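Local coordinates for ribonucleoside-diphosphate reductase subunit beta (Bacillus halodurans C-125, PDB 2RCC), which probably forms the iron-binding small subunit of a class I ribonucleotide reductase, the enzyme that makes deoxyribonucleotides from ribonucleotides for DNA synthesis, at residues Val120-Ser125 against Asn214-Asp219; Ser116-Val121 against Gln221-Leu226; Gly83-Leu88 against Gln124-Val129; Ile58-Asp63 against Leu130-Pro135. All blocks are in the same frame, centred on the assembly; numbering follows the deposited sequence.

Contact 1: residues Val120-Ser125 against Asn214-Asp219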
# COMPACT_ATOMS: atom_id res chain seq x y z
N VAL A 120 -1.04 8.68 0.40
CA VAL A 120 0.26 9.29 0.66
C VAL A 120 0.64 10.23 -0.47
O VAL A 120 1.02 11.38 -0.23
CB VAL A 120 1.39 8.23 0.89
CG1 VAL A 120 2.76 8.89 0.79
CG2 VAL A 120 1.23 7.52 2.26
N VAL A 121 0.53 9.75 -1.70
CA VAL A 121 0.83 10.56 -2.87
C VAL A 121 -0.14 11.76 -3.06
O VAL A 121 0.32 12.88 -3.39
CB VAL A 121 0.92 9.73 -4.15
CG1 VAL A 121 1.21 10.66 -5.34
CG2 VAL A 121 2.05 8.65 -4.03
N HIS A 122 -1.42 11.55 -2.77
CA HIS A 122 -2.41 12.65 -2.80
C HIS A 122 -2.01 13.73 -1.79
O HIS A 122 -1.96 14.90 -2.14
CB HIS A 122 -3.85 12.19 -2.52
CG HIS A 122 -4.38 11.19 -3.51
ND1 HIS A 122 -5.56 10.49 -3.32
CD2 HIS A 122 -3.87 10.75 -4.68
CE1 HIS A 122 -5.76 9.69 -4.35
NE2 HIS A 122 -4.75 9.83 -5.20
N ASN A 123 -1.71 13.34 -0.57
CA ASN A 123 -1.31 14.32 0.44
C ASN A 123 -0.05 15.11 0.07
O ASN A 123 0.00 16.34 0.23
CB ASN A 123 -1.16 13.68 1.81
CG ASN A 123 -0.95 14.73 2.91
OD1 ASN A 123 -1.86 15.53 3.23
ND2 ASN A 123 0.24 14.75 3.46
N GLN A 124 0.95 14.42 -0.47
CA GLN A 124 2.17 15.10 -0.93
C GLN A 124 1.91 16.05 -2.13
O GLN A 124 2.60 17.08 -2.28
CB GLN A 124 3.26 14.06 -1.21
CG GLN A 124 4.58 14.63 -1.72
CD GLN A 124 4.79 14.43 -3.19
OE1 GLN A 124 4.43 13.39 -3.77
NE2 GLN A 124 5.48 15.38 -3.81
N SER A 125 0.97 15.69 -3.00
CA SER A 125 0.58 16.51 -4.14
C SER A 125 -0.06 17.82 -3.67
O SER A 125 0.13 18.86 -4.28
CB SER A 125 -0.37 15.73 -5.06
OG SER A 125 0.22 14.52 -5.51
N ASN A 214 -7.74 16.37 -10.67
CA ASN A 214 -8.44 15.42 -11.49
C ASN A 214 -7.81 14.02 -11.40
O ASN A 214 -8.55 13.05 -11.38
CB ASN A 214 -8.48 15.91 -12.92
CG ASN A 214 -9.55 15.22 -13.76
OD1 ASN A 214 -9.25 14.68 -14.81
ND2 ASN A 214 -10.79 15.22 -13.27
N TYR A 215 -6.48 13.93 -11.34
CA TYR A 215 -5.82 12.63 -11.09
C TYR A 215 -6.23 12.07 -9.73
O TYR A 215 -6.53 10.87 -9.64
CB TYR A 215 -4.33 12.71 -11.20
CG TYR A 215 -3.78 13.05 -12.58
CD1 TYR A 215 -4.54 12.96 -13.75
CD2 TYR A 215 -2.44 13.39 -12.72
CE1 TYR A 215 -3.98 13.26 -15.00
CE2 TYR A 215 -1.89 13.67 -13.94
CZ TYR A 215 -2.66 13.60 -15.07
OH TYR A 215 -2.09 13.87 -16.30
N ILE A 216 -6.22 12.93 -8.71
CA ILE A 216 -6.68 12.53 -7.37
C ILE A 216 -8.14 12.04 -7.40
O ILE A 216 -8.46 10.95 -6.89
CB ILE A 216 -6.56 13.67 -6.34
CG1 ILE A 216 -5.09 14.01 -6.06
CG2 ILE A 216 -7.32 13.30 -5.00
CD1 ILE A 216 -4.80 15.35 -5.32
N ASN A 217 -9.00 12.82 -8.05
CA ASN A 217 -10.43 12.54 -8.14
C ASN A 217 -10.68 11.22 -8.93
O ASN A 217 -11.58 10.46 -8.57
CB ASN A 217 -11.13 13.78 -8.77
CG ASN A 217 -12.61 13.95 -8.39
OD1 ASN A 217 -13.16 13.29 -7.51
ND2 ASN A 217 -13.23 14.92 -9.04
N ARG A 218 -9.88 10.94 -9.97
CA ARG A 218 -9.93 9.69 -10.74
C ARG A 218 -9.59 8.48 -9.83
O ARG A 218 -10.26 7.44 -9.84
CB ARG A 218 -8.97 9.72 -11.94
CG ARG A 218 -8.68 8.34 -12.59
CD ARG A 218 -7.88 8.34 -13.91
NE ARG A 218 -6.42 8.62 -14.06
CZ ARG A 218 -5.42 8.77 -13.15
NH1 ARG A 218 -5.54 8.69 -11.80
NH2 ARG A 218 -4.22 9.04 -13.66
N ASP A 219 -8.51 8.61 -9.06
CA ASP A 219 -8.16 7.58 -8.08
C ASP A 219 -9.31 7.37 -7.09
O ASP A 219 -9.65 6.24 -6.74
CB ASP A 219 -6.95 7.99 -7.25
CG ASP A 219 -5.65 8.01 -8.02
OD1 ASP A 219 -5.52 7.40 -9.08
OD2 ASP A 219 -4.70 8.61 -7.49

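Contact 2: residues Ser116-Val121 against Gln221-Leu226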
# COMPACT_ATOMS: atom_id res chain seq x y z
N SER A 116 -3.74 3.09 0.39
CA SER A 116 -3.00 3.84 1.39
C SER A 116 -1.83 4.63 0.76
O SER A 116 -1.59 5.80 1.09
CB SER A 116 -2.48 2.89 2.44
OG SER A 116 -2.00 3.64 3.55
N PHE A 117 -1.09 3.95 -0.09
CA PHE A 117 -0.03 4.54 -0.88
C PHE A 117 -0.55 5.74 -1.75
O PHE A 117 0.05 6.83 -1.76
CB PHE A 117 0.62 3.47 -1.72
CG PHE A 117 1.43 4.01 -2.85
CD1 PHE A 117 2.62 4.67 -2.59
CD2 PHE A 117 0.94 3.97 -4.12
CE1 PHE A 117 3.35 5.25 -3.64
CE2 PHE A 117 1.66 4.52 -5.16
CZ PHE A 117 2.87 5.16 -4.91
N GLN A 118 -1.66 5.52 -2.45
CA GLN A 118 -2.28 6.59 -3.25
C GLN A 118 -2.61 7.78 -2.35
O GLN A 118 -2.35 8.90 -2.73
CB GLN A 118 -3.54 6.08 -4.00
CG GLN A 118 -3.17 5.08 -5.13
CD GLN A 118 -4.32 4.78 -6.09
OE1 GLN A 118 -5.47 4.86 -5.73
NE2 GLN A 118 -3.99 4.38 -7.31
N GLU A 119 -3.13 7.54 -1.15
CA GLU A 119 -3.42 8.65 -0.22
C GLU A 119 -2.15 9.41 0.18
O GLU A 119 -2.20 10.65 0.29
CB GLU A 119 -4.13 8.18 1.04
CG GLU A 119 -5.51 7.50 0.83
CD GLU A 119 -6.53 8.37 0.09
OE1 GLU A 119 -6.51 9.61 0.26
OE2 GLU A 119 -7.35 7.78 -0.65
N VAL A 120 -1.04 8.68 0.40
CA VAL A 120 0.26 9.29 0.66
C VAL A 120 0.64 10.23 -0.47
O VAL A 120 1.02 11.38 -0.23
CB VAL A 120 1.39 8.23 0.89
CG1 VAL A 120 2.76 8.89 0.79
CG2 VAL A 120 1.23 7.52 2.26
N VAL A 121 0.53 9.75 -1.70
CA VAL A 121 0.83 10.56 -2.87
C VAL A 121 -0.14 11.76 -3.06
O VAL A 121 0.32 12.88 -3.39
CB VAL A 121 0.92 9.73 -4.15
CG1 VAL A 121 1.21 10.66 -5.34
CG2 VAL A 121 2.05 8.65 -4.03
N GLN A 221 -12.43 7.65 -7.57
CA GLN A 221 -13.54 6.92 -8.16
C GLN A 221 -13.33 5.42 -8.08
O GLN A 221 -14.29 4.68 -7.86
CB GLN A 221 -13.85 7.35 -9.61
CG GLN A 221 -14.07 8.85 -9.84
CD GLN A 221 -14.88 9.53 -8.76
OE1 GLN A 221 -16.04 9.17 -8.54
NE2 GLN A 221 -14.30 10.54 -8.10
N LEU A 222 -12.09 4.96 -8.26
CA LEU A 222 -11.80 3.53 -8.13
C LEU A 222 -11.89 3.08 -6.66
O LEU A 222 -12.30 1.95 -6.37
CB LEU A 222 -10.47 3.19 -8.79
CG LEU A 222 -10.39 3.35 -10.31
CD1 LEU A 222 -8.97 3.01 -10.84
CD2 LEU A 222 -11.39 2.46 -10.99
N HIS A 223 -11.54 3.96 -5.74
CA HIS A 223 -11.64 3.67 -4.31
C HIS A 223 -13.12 3.50 -3.97
O HIS A 223 -13.48 2.51 -3.30
CB HIS A 223 -11.03 4.78 -3.45
CG HIS A 223 -9.56 5.03 -3.66
ND1 HIS A 223 -8.84 5.90 -2.88
CD2 HIS A 223 -8.67 4.52 -4.55
CE1 HIS A 223 -7.59 5.96 -3.30
NE2 HIS A 223 -7.46 5.12 -4.31
N VAL A 224 -13.98 4.41 -4.45
CA VAL A 224 -15.44 4.29 -4.23
C VAL A 224 -15.98 2.99 -4.84
O VAL A 224 -16.81 2.35 -4.25
CB VAL A 224 -16.24 5.50 -4.82
CG1 VAL A 224 -17.73 5.25 -4.72
CG2 VAL A 224 -15.85 6.80 -4.10
N TYR A 225 -15.51 2.62 -6.03
CA TYR A 225 -15.90 1.38 -6.67
C TYR A 225 -15.54 0.19 -5.74
O TYR A 225 -16.39 -0.68 -5.51
CB TYR A 225 -15.24 1.26 -8.05
CG TYR A 225 -15.39 -0.06 -8.75
CD1 TYR A 225 -16.53 -0.36 -9.50
CD2 TYR A 225 -14.38 -1.00 -8.70
CE1 TYR A 225 -16.66 -1.58 -10.14
CE2 TYR A 225 -14.51 -2.20 -9.31
CZ TYR A 225 -15.63 -2.49 -10.03
OH TYR A 225 -15.66 -3.70 -10.65
N LEU A 226 -14.35 0.19 -5.16
CA LEU A 226 -13.93 -0.85 -4.23
C LEU A 226 -14.86 -0.91 -3.01
O LEU A 226 -15.38 -1.97 -2.63
CB LEU A 226 -12.50 -0.63 -3.76
CG LEU A 226 -11.93 -1.62 -2.72
CD1 LEU A 226 -12.03 -3.05 -3.19
CD2 LEU A 226 -10.53 -1.23 -2.35

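Contact 3: residues Gly83-Leu88 against Gln124-Val129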
# COMPACT_ATOMS: atom_id res chain seq x y z
N GLY A 83 -4.72 24.55 1.26
CA GLY A 83 -4.17 24.53 2.62
C GLY A 83 -4.84 23.48 3.51
O GLY A 83 -4.15 22.73 4.19
N LEU A 84 -6.17 23.42 3.48
CA LEU A 84 -6.93 22.45 4.26
C LEU A 84 -6.63 21.03 3.78
O LEU A 84 -6.39 20.14 4.60
CB LEU A 84 -8.44 22.68 4.12
CG LEU A 84 -9.32 21.74 4.97
CD1 LEU A 84 -8.92 21.75 6.45
CD2 LEU A 84 -10.74 22.09 4.79
N LEU A 85 -6.68 20.84 2.46
CA LEU A 85 -6.36 19.54 1.85
C LEU A 85 -4.94 19.07 2.24
O LEU A 85 -4.76 17.90 2.56
CB LEU A 85 -6.54 19.58 0.33
CG LEU A 85 -8.00 19.67 -0.13
CD1 LEU A 85 -8.09 19.99 -1.62
CD2 LEU A 85 -8.75 18.40 0.18
N ALA A 86 -3.97 19.98 2.22
CA ALA A 86 -2.61 19.69 2.65
C ALA A 86 -2.54 19.43 4.16
O ALA A 86 -1.83 18.54 4.59
CB ALA A 86 -1.67 20.82 2.26
N PHE A 87 -3.31 20.19 4.94
CA PHE A 87 -3.36 20.10 6.43
C PHE A 87 -3.99 18.82 6.97
O PHE A 87 -3.57 18.38 8.02
CB PHE A 87 -4.14 21.31 7.02
CG PHE A 87 -4.28 21.30 8.55
CD1 PHE A 87 -3.29 21.84 9.35
CD2 PHE A 87 -5.41 20.77 9.16
CE1 PHE A 87 -3.42 21.83 10.75
CE2 PHE A 87 -5.54 20.76 10.55
CZ PHE A 87 -4.54 21.29 11.34
N LEU A 88 -4.98 18.26 6.29
CA LEU A 88 -5.70 17.08 6.79
C LEU A 88 -4.86 15.83 7.07
O LEU A 88 -5.30 14.98 7.85
CB LEU A 88 -6.93 16.74 5.91
CG LEU A 88 -8.15 17.66 6.06
CD1 LEU A 88 -9.16 17.27 5.07
CD2 LEU A 88 -8.75 17.66 7.46
N GLN A 124 0.95 14.42 -0.47
CA GLN A 124 2.17 15.10 -0.93
C GLN A 124 1.91 16.05 -2.13
O GLN A 124 2.60 17.08 -2.28
CB GLN A 124 3.26 14.06 -1.21
CG GLN A 124 4.58 14.63 -1.72
CD GLN A 124 4.79 14.43 -3.19
OE1 GLN A 124 4.43 13.39 -3.77
NE2 GLN A 124 5.48 15.38 -3.81
N SER A 125 0.97 15.69 -3.00
CA SER A 125 0.58 16.51 -4.14
C SER A 125 -0.06 17.82 -3.67
O SER A 125 0.13 18.86 -4.28
CB SER A 125 -0.37 15.73 -5.06
OG SER A 125 0.22 14.52 -5.51
N TYR A 126 -0.85 17.77 -2.59
CA TYR A 126 -1.45 19.00 -2.07
C TYR A 126 -0.34 19.95 -1.55
O TYR A 126 -0.36 21.15 -1.84
CB TYR A 126 -2.46 18.76 -0.96
CG TYR A 126 -3.69 17.99 -1.38
CD1 TYR A 126 -4.44 18.37 -2.47
CD2 TYR A 126 -4.11 16.87 -0.66
CE1 TYR A 126 -5.56 17.60 -2.88
CE2 TYR A 126 -5.21 16.14 -1.03
CZ TYR A 126 -5.95 16.51 -2.12
OH TYR A 126 -7.06 15.77 -2.45
N SER A 127 0.60 19.42 -0.80
CA SER A 127 1.77 20.19 -0.36
C SER A 127 2.57 20.75 -1.49
O SER A 127 3.06 21.85 -1.41
CB SER A 127 2.72 19.35 0.51
OG SER A 127 2.04 18.99 1.69
N TYR A 128 2.77 19.94 -2.52
CA TYR A 128 3.51 20.34 -3.72
C TYR A 128 2.88 21.57 -4.43
O TYR A 128 3.61 22.47 -4.89
CB TYR A 128 3.56 19.11 -4.64
CG TYR A 128 4.27 19.24 -5.96
CD1 TYR A 128 5.61 18.82 -6.11
CD2 TYR A 128 3.59 19.67 -7.09
CE1 TYR A 128 6.25 18.90 -7.35
CE2 TYR A 128 4.22 19.77 -8.33
CZ TYR A 128 5.54 19.38 -8.46
OH TYR A 128 6.15 19.44 -9.72
N VAL A 129 1.56 21.59 -4.54
CA VAL A 129 0.84 22.72 -5.10
C VAL A 129 1.05 23.95 -4.19
O VAL A 129 1.48 25.00 -4.65
CB VAL A 129 -0.68 22.41 -5.28
CG1 VAL A 129 -1.48 23.68 -5.63
CG2 VAL A 129 -0.91 21.34 -6.34

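Contact 4: residues Ile58-Asp63 against Leu130-Pro135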
# COMPACT_ATOMS: atom_id res chain seq x y z
N ILE A 58 4.23 17.05 -13.08
CA ILE A 58 3.41 18.25 -13.34
C ILE A 58 4.19 19.53 -13.02
O ILE A 58 4.62 19.76 -11.88
CB ILE A 58 2.11 18.16 -12.55
CG1 ILE A 58 1.26 17.02 -13.15
CG2 ILE A 58 1.35 19.49 -12.60
CD1 ILE A 58 0.09 16.66 -12.34
N ASN A 59 4.38 20.37 -14.04
CA ASN A 59 5.13 21.60 -13.88
C ASN A 59 4.19 22.72 -13.43
O ASN A 59 3.22 23.02 -14.13
CB ASN A 59 5.80 21.96 -15.20
CG ASN A 59 6.79 23.13 -15.07
OD1 ASN A 59 6.50 24.17 -14.48
ND2 ASN A 59 7.97 22.95 -15.64
N MSE A 60 4.52 23.38 -12.32
CA MSE A 60 3.67 24.41 -11.72
C MSE A 60 4.03 25.87 -12.07
O MSE A 60 3.42 26.78 -11.52
CB MSE A 60 3.67 24.21 -10.20
CG MSE A 60 2.88 22.97 -9.72
SE MSE A 60 1.03 23.18 -9.95
CE MSE A 60 0.71 24.75 -8.91
N SER A 61 4.98 26.08 -12.98
CA SER A 61 5.45 27.43 -13.33
C SER A 61 4.39 28.36 -13.83
O SER A 61 4.37 29.51 -13.40
CB SER A 61 6.51 27.36 -14.42
OG SER A 61 7.49 26.42 -14.06
N HIS A 62 3.53 27.87 -14.73
CA HIS A 62 2.49 28.71 -15.32
C HIS A 62 1.44 29.02 -14.27
O HIS A 62 1.02 30.15 -14.16
CB HIS A 62 1.87 28.10 -16.59
CG HIS A 62 1.03 29.08 -17.35
ND1 HIS A 62 1.52 30.28 -17.82
CD2 HIS A 62 -0.28 29.04 -17.71
CE1 HIS A 62 0.55 30.94 -18.43
NE2 HIS A 62 -0.55 30.20 -18.39
N ASP A 63 1.02 28.01 -13.50
CA ASP A 63 0.13 28.25 -12.38
C ASP A 63 0.73 29.33 -11.46
O ASP A 63 0.03 30.24 -11.06
CB ASP A 63 -0.14 26.96 -11.57
CG ASP A 63 -1.17 26.04 -12.22
OD1 ASP A 63 -1.21 25.92 -13.45
OD2 ASP A 63 -1.95 25.40 -11.46
N LEU A 130 0.79 23.80 -2.90
CA LEU A 130 0.92 24.92 -1.96
C LEU A 130 2.37 25.50 -1.93
O LEU A 130 2.55 26.73 -2.04
CB LEU A 130 0.42 24.48 -0.59
CG LEU A 130 0.23 25.53 0.50
CD1 LEU A 130 -0.76 26.58 0.05
CD2 LEU A 130 -0.19 24.89 1.81
N SER A 131 3.38 24.64 -1.91
CA SER A 131 4.77 25.06 -1.87
C SER A 131 5.27 25.67 -3.19
O SER A 131 6.28 26.34 -3.20
CB SER A 131 5.69 23.92 -1.43
OG SER A 131 5.64 22.87 -2.36
N SER A 132 4.56 25.44 -4.29
CA SER A 132 4.91 26.04 -5.60
C SER A 132 4.38 27.49 -5.71
O SER A 132 4.81 28.26 -6.58
CB SER A 132 4.31 25.24 -6.76
OG SER A 132 4.71 23.89 -6.73
N LEU A 133 3.42 27.83 -4.86
CA LEU A 133 2.69 29.09 -4.93
C LEU A 133 2.89 30.07 -3.78
O LEU A 133 2.79 31.28 -4.03
CB LEU A 133 1.18 28.76 -5.02
CG LEU A 133 0.70 27.92 -6.19
CD1 LEU A 133 -0.80 27.66 -6.11
CD2 LEU A 133 1.08 28.59 -7.47
N VAL A 134 3.13 29.60 -2.55
CA VAL A 134 3.28 30.51 -1.39
C VAL A 134 4.55 30.18 -0.62
O VAL A 134 4.98 29.04 -0.64
CB VAL A 134 2.05 30.48 -0.44
CG1 VAL A 134 0.75 30.84 -1.21
CG2 VAL A 134 1.90 29.16 0.26
N PRO A 135 5.19 31.19 0.02
CA PRO A 135 6.38 30.90 0.84
C PRO A 135 6.04 30.11 2.12
O PRO A 135 4.88 30.09 2.51
CB PRO A 135 6.93 32.28 1.17
CG PRO A 135 5.81 33.22 0.93
CD PRO A 135 4.90 32.63 -0.07

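Contact 1: residues Val120-Ser125 against Asn214-Asp219
His122 reaches across from helix 106-133 to meet Ile216 and Asp219 on helix 207-237, two helices running nearly antiparallel, with local axes 10.7 Å apart at an angle of 158°. The tight part is the imidazole itself. Its CG stands anti to the carbonyl carbon (chi1 -61°), which carries the ring straight into the space between the helices. There NE2 donates to Asp219 OD2 over 2.6 Å in an almost linear bond (173°). The carboxylate oxygen accepts through its anti lone pair and sits in the ring plane, and the two flat groups are nearly coplanar. Over one face of the ring lies Ile216 CG2, 3.9 Å from the ring centroid in a CH-pi contact, shifted toward the ND1 side. Edge and face are therefore both gripped, and the ring has little freedom to turn.

Packing thins out one turn on, where Ser125 CB comes no nearer than 4.5 Å to Ile216 CD1. On the far side of helix 106-133 Gln124, partly exposed, turns to the second subunit, and its OE1 is hydrogen-bonded to the hydroxyl of Tyr45 of that subunit, while Asn214 at the start of the other segment lies exposed.

Asp219 is shared: OD1 makes a 3.0 Å salt bridge with Arg218 NH1, and OD2 also accepts from Trp53 NE1. With NE2 spent on the aspartate, ND1 is the ring nitrogen that remains for the first iron, for which His122 is a predicted ligand. The resulting histidine-aspartate-tryptophan chain is consistent with the radical-transfer route known from class I small subunits.

Contact 2: residues Ser116-Val121 against Gln221-Leu226
Two flat groups meet the imidazole of His223 at its edge, the amide of Gln118 and the carboxylate of Glu119, and neither segment lays an atom over a ring face. Met48 of helix 41-50 and Leu115 of helix 106-133 also touch this side chain. The amide is nearly coplanar with the ring (26° between planes), and Gln118 OE1 accepts from His223 NE2 in an almost straight bond of 170°. The modelled length, 2.5 Å, is so short that its exact value is doubtful. Gln118 gets there by a chain extended beyond CG, bridging segments whose nearest CA atoms, those of Gln118 and His223, are 9.9 Å apart. Glu119 comes in differently: its chain bends at chi2 and sets OE2 3.2 Å from His223 CE1, with the carboxylate turned 66° against the ring.

On its other nitrogen, ND1, His223 is hydrogen-bonded to Glu186 OE1. With an alanine here, Gln118 OE1 and Glu186 OE1 would probably each be left without their ring partner, and the second iron would lose a predicted ligand.

Glu119, expected to bridge both irons, also has OE2 close to OE2 of Glu186, another predicted ligand. Like charges drawn together in this way would probably be steadied by cations, so the chemistry of the contact suits a di-iron site, with Gln118 as a second-shell residue orienting the histidine.

Contact 3: residues Gly83-Leu88 against Gln124-Val129
Ala86 and Tyr126 bring helices 72-87 and 106-133 together: their CA atoms are 4.9 Å apart, where the short segments approach to 8.2 Å between axes and run at 140° to each other. The small side chain of Ala86 is consistent with so close an approach; its CB rests 3.9 Å from Tyr126 CB and brushes the backbone of Ser127.

The ring of Tyr126 does most of the touching. With CG anti to the carbonyl carbon (chi1 -64°), it lies against Leu85, whose CB sits squarely over the ring centre, 3.6 Å from the centroid and 7° off the normal, a well-formed CH-pi contact. Leu85 then follows the ring outward, CD1 packing 3.7 Å from Tyr126 CE1 and CD2 reaching the neighbourhood of the hydroxyl. On the ring's other side, Tyr126 CD2 comes within 3.4 Å of Leu85 O. A phenylalanine at Tyr126 lacks the hydroxyl, so Leu85 CD2 would probably lose its neighbour at the ring's end, and the predicted active-site role, presumably as this family's radical carrier, is likely to be lost.

Helix 207-237 adds a further wall, with Ile216 CD1 3.4 Å from Tyr126 CE1, and Asp89, a predicted iron ligand, follows just after Leu88. Phe143 of helix 136-147 touches Ala86 and Phe87, while Leu84, Phe87 and Leu88 pack on Leu152 of helix 150-168; the buried tyrosine lies between helices 72-87 and 207-237.

Contact 4: residues Ile58-Asp63 against Leu130-Pro135
Met60 and Asp63 are the residues of 58-63 that touch the C-terminal part of helix 106-133, at Ser132 and Leu133. Ahead of them, Ile58 already ties the segment to that helix through its carbonyl oxygen, which is hydrogen-bonded to the Tyr128 hydroxyl. Asn59 folds back on its own chain: OD1 accepts from Ser61 N at 2.9 Å, in the carbonyl plane, closing an Asx turn just where helix 61-66 begins.

Met60, here selenomethionine, then turns inward. Its CB and CG lie against the end of Ser132, CG being 3.6 Å from Ser132 OG in van der Waals packing; the hydroxyl itself is hydrogen-bonded to Tyr128 O one turn back. The chain bends twice (chi2 -70°, chi3 -58°), which swings the terminal methyl round so that CE rests 4.1 Å from Leu133 CD2; the two side chains cross at about a right angle. The same Leu133 CD2 lies 4.1 Å from Asp63 C, so one methyl group reaches both the selenomethionine and the backbone of the new helix. The carboxylate of Asp63 is engaged with helix 207-237, OD1 with Ser208 N and OD2 with the Thr209 hydroxyl.

The contact thus joins the start of helix 61-66 to the C-terminal part of helix 106-133. Helix 207-237 borders it, Met60 touching Thr209, while Phe78 of helix 72-87 packs on Leu133 and helix 136-147 meets Leu130.

Overall arrangement
All four contacts hang on helix 106-133. Following it from the N-terminal side, one passes contact 2, contact 1, contact 3 and contact 4. The centres of contacts 1 and 2 lie 8 Å apart, and both pair this helix with helix 207-237. Contact 3, about 10 Å from the centre of contact 1, brings in helix 72-87, and contact 4, its centre about 24 Å from that of contact 2, closes the far end with helix 61-66; along the chain, contact 3 is nested inside the loop that contact 4 closes. In this all-helical, ferritin-like subunit, contacts 1 to 3 hold three of the predicted iron ligands and the predicted active-site tyrosine, whereas contact 4 is structural packing.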